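Local coordinates for extracellular solute-binding protein, family 5 (PDB 6WM6), which binds EDTA and related aminopolycarboxylates in the periplasm, probably to hand them to an ABC transporter for uptake, at residues T51-D57 with F254-T258; D57-W61 with F227-V233. All blocks are in the same frame, centred on the assembly; numbering follows the deposited sequence.

Contact 1: residues T51-D57 with F254-T258; sequences TFAVTRD and FRIIT. With EDO (1,2-ethanediol), chain H; SO4 (sulfate ion), chain B.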
loop_
_atom_site.group_PDB
_atom_site.type_symbol
_atom_site.label_atom_id
_atom_site.label_comp_id
_atom_site.label_asym_id
_atom_site.label_seq_id
_atom_site.Cartn_x
_atom_site.Cartn_y
_atom_site.Cartn_z
ATOM N N THR A 51 -18.827 12.431 -7.071
ATOM C CA THR A 51 -18.489 11.199 -7.770
ATOM C C THR A 51 -16.979 11.070 -7.882
ATOM O O THR A 51 -16.308 11.978 -8.383
ATOM C CB THR A 51 -19.138 11.157 -9.142
ATOM O OG1 THR A 51 -20.569 11.204 -8.997
ATOM C CG2 THR A 51 -18.785 9.880 -9.864
ATOM N N PHE A 52 -16.461 9.930 -7.436
ATOM C CA PHE A 52 -15.028 9.623 -7.371
ATOM C C PHE A 52 -14.762 8.451 -8.304
ATOM O O PHE A 52 -15.379 7.391 -8.173
ATOM C CB PHE A 52 -14.717 9.267 -5.908
ATOM C CG PHE A 52 -13.257 9.099 -5.552
ATOM C CD1 PHE A 52 -12.483 8.105 -6.117
ATOM C CD2 PHE A 52 -12.678 9.908 -4.588
ATOM C CE1 PHE A 52 -11.138 7.954 -5.745
ATOM C CE2 PHE A 52 -11.354 9.746 -4.215
ATOM C CZ PHE A 52 -10.595 8.777 -4.793
ATOM N N ALA A 53 -13.836 8.627 -9.235
ATOM C CA ALA A 53 -13.521 7.577 -10.189
ATOM C C ALA A 53 -12.622 6.527 -9.558
ATOM O O ALA A 53 -11.660 6.865 -8.861
ATOM C CB ALA A 53 -12.789 8.162 -11.402
ATOM N N VAL A 54 -12.920 5.245 -9.826
ATOM C CA VAL A 54 -12.055 4.141 -9.406
ATOM C C VAL A 54 -11.736 3.277 -10.611
ATOM O O VAL A 54 -12.506 3.233 -11.572
ATOM C CB VAL A 54 -12.668 3.305 -8.262
ATOM C CG1 VAL A 54 -12.906 4.203 -7.050
ATOM C CG2 VAL A 54 -13.934 2.627 -8.705
ATOM N N THR A 55 -10.584 2.592 -10.544
ATOM C CA THR A 55 -9.975 1.959 -11.710
ATOM C C THR A 55 -10.267 0.464 -11.832
ATOM O O THR A 55 -9.867 -0.140 -12.832
ATOM C CB THR A 55 -8.452 2.159 -11.684
ATOM O OG1 THR A 55 -7.912 1.584 -10.491
ATOM C CG2 THR A 55 -8.093 3.642 -11.729
ATOM N N ARG A 56 -10.938 -0.146 -10.858
ATOM C CA ARG A 56 -11.289 -1.557 -10.927
ATOM C C ARG A 56 -12.785 -1.729 -10.677
ATOM O O ARG A 56 -13.400 -0.951 -9.932
ATOM C CB ARG A 56 -10.548 -2.384 -9.858
ATOM C CG ARG A 56 -9.037 -2.273 -9.849
ATOM C CD ARG A 56 -8.486 -2.988 -8.616
ATOM N NE ARG A 56 -7.032 -2.937 -8.515
ATOM C CZ ARG A 56 -6.211 -3.860 -9.011
ATOM N NH1 ARG A 56 -6.691 -4.914 -9.656
ATOM N NH2 ARG A 56 -4.901 -3.724 -8.859
ATOM N N ASP A 57 -13.370 -2.764 -11.284
ATOM C CA ASP A 57 -14.702 -3.192 -10.888
ATOM C C ASP A 57 -14.636 -3.813 -9.492
ATOM O O ASP A 57 -13.565 -4.189 -9.007
ATOM C CB ASP A 57 -15.251 -4.205 -11.896
ATOM C CG ASP A 57 -16.737 -4.515 -11.696
ATOM O OD1 ASP A 57 -17.467 -3.741 -11.051
ATOM O OD2 ASP A 57 -17.194 -5.568 -12.207
ATOM N N PHE A 254 -19.011 6.133 -6.516
ATOM C CA PHE A 254 -17.745 5.679 -7.084
ATOM C C PHE A 254 -18.038 5.157 -8.477
ATOM O O PHE A 254 -18.777 4.173 -8.629
ATOM C CB PHE A 254 -17.110 4.631 -6.182
ATOM C CG PHE A 254 -16.710 5.165 -4.843
ATOM C CD1 PHE A 254 -15.535 5.890 -4.700
ATOM C CD2 PHE A 254 -17.509 4.957 -3.743
ATOM C CE1 PHE A 254 -15.159 6.388 -3.475
ATOM C CE2 PHE A 254 -17.126 5.449 -2.487
ATOM C CZ PHE A 254 -15.967 6.164 -2.359
ATOM N N ARG A 255 -17.513 5.846 -9.481
ATOM C CA ARG A 255 -17.735 5.503 -10.877
ATOM C C ARG A 255 -16.555 4.683 -11.379
ATOM O O ARG A 255 -15.405 5.108 -11.266
ATOM C CB ARG A 255 -17.860 6.785 -11.694
ATOM C CG ARG A 255 -18.007 6.566 -13.200
ATOM C CD ARG A 255 -19.413 6.186 -13.598
ATOM N NE ARG A 255 -19.559 6.257 -15.056
ATOM C CZ ARG A 255 -19.588 5.205 -15.868
ATOM N NH1 ARG A 255 -19.502 3.976 -15.387
ATOM N NH2 ARG A 255 -19.713 5.395 -17.175
ATOM N N ILE A 256 -16.850 3.515 -11.935
ATOM C CA ILE A 256 -15.815 2.602 -12.402
ATOM C C ILE A 256 -15.363 3.023 -13.796
ATOM O O ILE A 256 -16.166 3.020 -14.734
ATOM C CB ILE A 256 -16.334 1.153 -12.370
ATOM C CG1 ILE A 256 -16.599 0.761 -10.905
ATOM C CG2 ILE A 256 -15.342 0.205 -13.022
ATOM C CD1 ILE A 256 -17.692 -0.258 -10.724
ATOM N N ILE A 257 -14.086 3.378 -13.917
ATOM C CA ILE A 257 -13.439 3.739 -15.185
ATOM C C ILE A 257 -12.139 2.937 -15.223
ATOM O O ILE A 257 -11.116 3.362 -14.662
ATOM C CB ILE A 257 -13.161 5.241 -15.299
ATOM C CG1 ILE A 257 -14.454 6.038 -15.129
ATOM C CG2 ILE A 257 -12.500 5.577 -16.640
ATOM C CD1 ILE A 257 -14.259 7.544 -15.140
ATOM N N THR A 258 -12.169 1.780 -15.889
ATOM C CA THR A 258 -11.028 0.865 -15.845
ATOM C C THR A 258 -9.837 1.388 -16.636
ATOM O O THR A 258 -8.693 1.026 -16.335
ATOM C CB THR A 258 -11.452 -0.513 -16.366
ATOM O OG1 THR A 258 -12.073 -0.370 -17.650
ATOM C CG2 THR A 258 -12.426 -1.179 -15.394
HETATM C C1 EDO H . -8.888 4.851 -7.199
HETATM O O1 EDO H . -8.791 3.754 -8.124
HETATM C C2 EDO H . -8.836 4.331 -5.765
HETATM O O2 EDO H . -7.487 4.348 -5.280
HETATM S S SO4 B . -2.862 -2.134 -5.048
HETATM O O1 SO4 B . -3.745 -1.458 -4.093
HETATM O O2 SO4 B . -3.452 -2.061 -6.374
HETATM O O3 SO4 B . -1.530 -1.469 -5.050
HETATM O O4 SO4 B . -2.717 -3.530 -4.649
#
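V54 is held through both its N-H and its C=O by the neighbouring strand: strands 51-54 and 254-256 run parallel, with F52, A53 and V54 level with F254, R255 and I256. R255 N gives its hydrogen to F52 O, V54 N bonds R255 O at 2.9 Å, and I257 N reaches V54 O at 2.8 Å. The last bond is nearly straight, 173° at the hydrogen. It carries the pairing one residue past the strand, and T55 CA and T258 CA add CH···O contacts beyond it.

F52, V54, F254 and I256 share one face of the sheet. The F52 and F254 rings meet obliquely, their planes at 57°. F254 CD1 lies 3.7 Å from F52 CB and also touches V54 CG1. V54 splits its branches: CG2 packs on I256 CG1 at 3.9 Å. I256 chi1 (-65°) turns CG1 toward V54 CG2, and the extended chi2 carries CD1 to 3.5 Å from D57 OD1, which G230 N holds by a hydrogen bond. A glycine in place of I256 would probably leave V54 CG2 without its apolar partner and open a gap beside D57. A53 and R255 take the other face. T51 CG2 lies alongside R255 CB. In one of its two conformers the R255 guanidinium bonds Q231 and forms a salt bridge with E271.

T55 N bonds O1 of a 1,2-ethanediol at 3.2 Å. R56 NH2 makes a weak bond to a sulfate, which A71 and Y460 also hold. Both probably come from the crystallisation liquor. Main-chain bonds and apolar packing thus join strand 49-54 to strand 251-256.

Contact 2: residues D57-W61 with F227-V233; sequences DITNW and FDPGQLV
F227 reaches across to I58 and W61, and its ring fills the space between the 57-61 loop and the turn after strand 222-228. CB leads toward the loop, with CG anti to the backbone N (chi1 177°). CG lies 3.8 Å from W61 CZ2, in the plane of the indole. CD1, CD2 and CE2 are also close to CZ2, CE1 is a little farther from it, and CD1 nears CH2 as well. This is an edge-to-face pair: the planes stand at 87° and CZ2 sits over the centre of the F227 ring. P229 N lies over the opposite face. CE2 and CZ then approach the I58 carbonyl, CZ to O at 3.5 Å. CZ also touches I58 CB, and it meets D57 OD1 at the ring edge, 3.6 Å away.

The same OD1 takes a hydrogen bond from G230 N at 2.9 Å. The donor comes from above the carboxylate plane, 52° out of it. I58 N adds a weak bond to OD1. G230 has a positive phi, which favours glycine. V233 CG1 packs on W61 CH2 at 4.0 Å.

D228 O accepts from both Q231 N and L232 N, and Q231 with L232 opposite D228 forms a classic beta bulge at the turn between strands 222-228 and 232-237. Helix 71-77 packs against I58, W61 and V233 through V72, V76 and T77, while I256 of strand 251-256 touches F227.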
loop_
_atom_site.group_PDB
_atom_site.type_symbol
_atom_site.label_atom_id
_atom_site.label_comp_id
_atom_site.label_asym_id
_atom_site.label_seq_id
_atom_site.Cartn_x
_atom_site.Cartn_y
_atom_site.Cartn_z
ATOM N N ASP A 57 -13.370 -2.764 -11.284
ATOM C CA ASP A 57 -14.702 -3.192 -10.888
ATOM C C ASP A 57 -14.636 -3.813 -9.492
ATOM O O ASP A 57 -13.565 -4.189 -9.007
ATOM C CB ASP A 57 -15.251 -4.205 -11.896
ATOM C CG ASP A 57 -16.737 -4.515 -11.696
ATOM O OD1 ASP A 57 -17.467 -3.741 -11.051
ATOM O OD2 ASP A 57 -17.194 -5.568 -12.207
ATOM N N ILE A 58 -15.787 -3.883 -8.827
ATOM C CA ILE A 58 -15.884 -4.480 -7.498
ATOM C C ILE A 58 -16.500 -5.869 -7.656
ATOM O O ILE A 58 -17.697 -6.001 -7.942
ATOM C CB ILE A 58 -16.747 -3.641 -6.546
ATOM C CG1 ILE A 58 -16.302 -2.180 -6.508
ATOM C CG2 ILE A 58 -16.714 -4.267 -5.147
ATOM C CD1 ILE A 58 -14.925 -1.971 -5.973
ATOM N N THR A 59 -15.696 -6.910 -7.446
ATOM C CA THR A 59 -16.191 -8.280 -7.399
ATOM C C THR A 59 -16.036 -8.912 -6.027
ATOM O O THR A 59 -16.552 -10.011 -5.805
ATOM C CB THR A 59 -15.470 -9.153 -8.440
ATOM O OG1 THR A 59 -14.061 -9.062 -8.246
ATOM C CG2 THR A 59 -15.823 -8.668 -9.841
ATOM N N ASN A 60 -15.362 -8.237 -5.109
ATOM C CA ASN A 60 -15.145 -8.704 -3.744
ATOM C C ASN A 60 -15.209 -7.460 -2.869
ATOM O O ASN A 60 -14.517 -6.481 -3.139
ATOM C CB ASN A 60 -13.783 -9.404 -3.631
ATOM C CG ASN A 60 -13.559 -10.043 -2.271
ATOM O OD1 ASN A 60 -13.697 -9.388 -1.220
ATOM N ND2 ASN A 60 -13.172 -11.299 -2.270
ATOM N N TRP A 61 -16.063 -7.495 -1.849
ATOM C CA TRP A 61 -16.362 -6.356 -1.016
ATOM C C TRP A 61 -15.634 -6.408 0.317
ATOM O O TRP A 61 -15.867 -5.540 1.163
ATOM C CB TRP A 61 -17.867 -6.265 -0.762
ATOM C CG TRP A 61 -18.623 -5.938 -1.995
ATOM C CD1 TRP A 61 -19.110 -6.823 -2.915
ATOM C CD2 TRP A 61 -18.978 -4.631 -2.445
ATOM N NE1 TRP A 61 -19.743 -6.136 -3.923
ATOM C CE2 TRP A 61 -19.670 -4.791 -3.658
ATOM C CE3 TRP A 61 -18.773 -3.340 -1.948
ATOM C CZ2 TRP A 61 -20.168 -3.703 -4.377
ATOM C CZ3 TRP A 61 -19.266 -2.272 -2.660
ATOM C CH2 TRP A 61 -19.953 -2.459 -3.863
ATOM N N PHE A 227 -25.649 -0.859 -6.501
ATOM C CA PHE A 227 -24.437 -1.205 -7.219
ATOM C C PHE A 227 -24.802 -1.660 -8.618
ATOM O O PHE A 227 -25.561 -2.625 -8.778
ATOM C CB PHE A 227 -23.661 -2.312 -6.511
ATOM C CG PHE A 227 -22.440 -2.764 -7.244
ATOM C CD1 PHE A 227 -21.468 -1.852 -7.632
ATOM C CD2 PHE A 227 -22.251 -4.110 -7.544
ATOM C CE1 PHE A 227 -20.332 -2.267 -8.304
ATOM C CE2 PHE A 227 -21.116 -4.530 -8.205
ATOM C CZ PHE A 227 -20.151 -3.612 -8.581
ATOM N N ASP A 228 -24.272 -0.970 -9.626
ATOM C CA ASP A 228 -24.432 -1.347 -11.020
ATOM C C ASP A 228 -23.105 -1.954 -11.459
ATOM O O ASP A 228 -22.128 -1.213 -11.666
ATOM C CB ASP A 228 -24.784 -0.124 -11.870
ATOM C CG ASP A 228 -25.095 -0.480 -13.310
ATOM O OD1 ASP A 228 -25.186 -1.686 -13.626
ATOM O OD2 ASP A 228 -25.251 0.453 -14.125
ATOM N N PRO A 229 -23.005 -3.277 -11.580
ATOM C CA PRO A 229 -21.703 -3.911 -11.825
ATOM C C PRO A 229 -20.962 -3.327 -13.016
ATOM O O PRO A 229 -21.528 -3.121 -14.095
ATOM C CB PRO A 229 -22.073 -5.385 -12.062
ATOM C CG PRO A 229 -23.318 -5.568 -11.280
ATOM C CD PRO A 229 -24.078 -4.278 -11.388
ATOM N N GLY A 230 -19.674 -3.058 -12.808
ATOM C CA GLY A 230 -18.838 -2.483 -13.826
ATOM C C GLY A 230 -19.081 -1.016 -14.100
ATOM O O GLY A 230 -18.426 -0.458 -14.986
ATOM N N GLN A 231 -19.997 -0.377 -13.365
ATOM C CA GLN A 231 -20.384 0.986 -13.679
ATOM C C GLN A 231 -20.330 1.931 -12.487
ATOM O O GLN A 231 -19.663 2.965 -12.566
ATOM C CB GLN A 231 -21.801 1.030 -14.265
ATOM C CG GLN A 231 -21.974 0.228 -15.539
ATOM C CD GLN A 231 -21.152 0.775 -16.691
ATOM O OE1 GLN A 231 -21.047 1.989 -16.877
ATOM N NE2 GLN A 231 -20.557 -0.122 -17.467
ATOM N N LEU A 232 -21.043 1.628 -11.402
ATOM C CA LEU A 232 -21.295 2.666 -10.400
ATOM C C LEU A 232 -21.706 2.083 -9.059
ATOM O O LEU A 232 -22.652 1.286 -8.986
ATOM C CB LEU A 232 -22.422 3.577 -10.913
ATOM C CG LEU A 232 -22.749 4.821 -10.097
ATOM C CD1 LEU A 232 -21.608 5.825 -10.196
ATOM C CD2 LEU A 232 -24.053 5.447 -10.560
ATOM N N VAL A 233 -21.031 2.522 -8.000
ATOM C CA VAL A 233 -21.459 2.299 -6.615
ATOM C C VAL A 233 -22.088 3.594 -6.135
ATOM O O VAL A 233 -21.449 4.654 -6.212
ATOM C CB VAL A 233 -20.267 1.938 -5.716
ATOM C CG1 VAL A 233 -20.778 1.468 -4.349
ATOM C CG2 VAL A 233 -19.370 0.893 -6.351
#

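Contact 1 and contact 2 lie about 9 Å apart, centre to centre. They share D57, where the chain passes from the end of strand 49-54 into the loop before helix 71-77. Both segments of contact 2 fall between the outer ends of contact 1 in sequence. Both reach one mixed four-stranded sheet, ordered 49-54, 251-256, 232-237, 222-228. V233 N probably bonds F254 O, and R255 NH1 probably bonds Q231 OE1, tying the two directly. Helix 71-77 touches both. Together they join the N-terminal part of this solute-binding protein to strands from much later in the sequence.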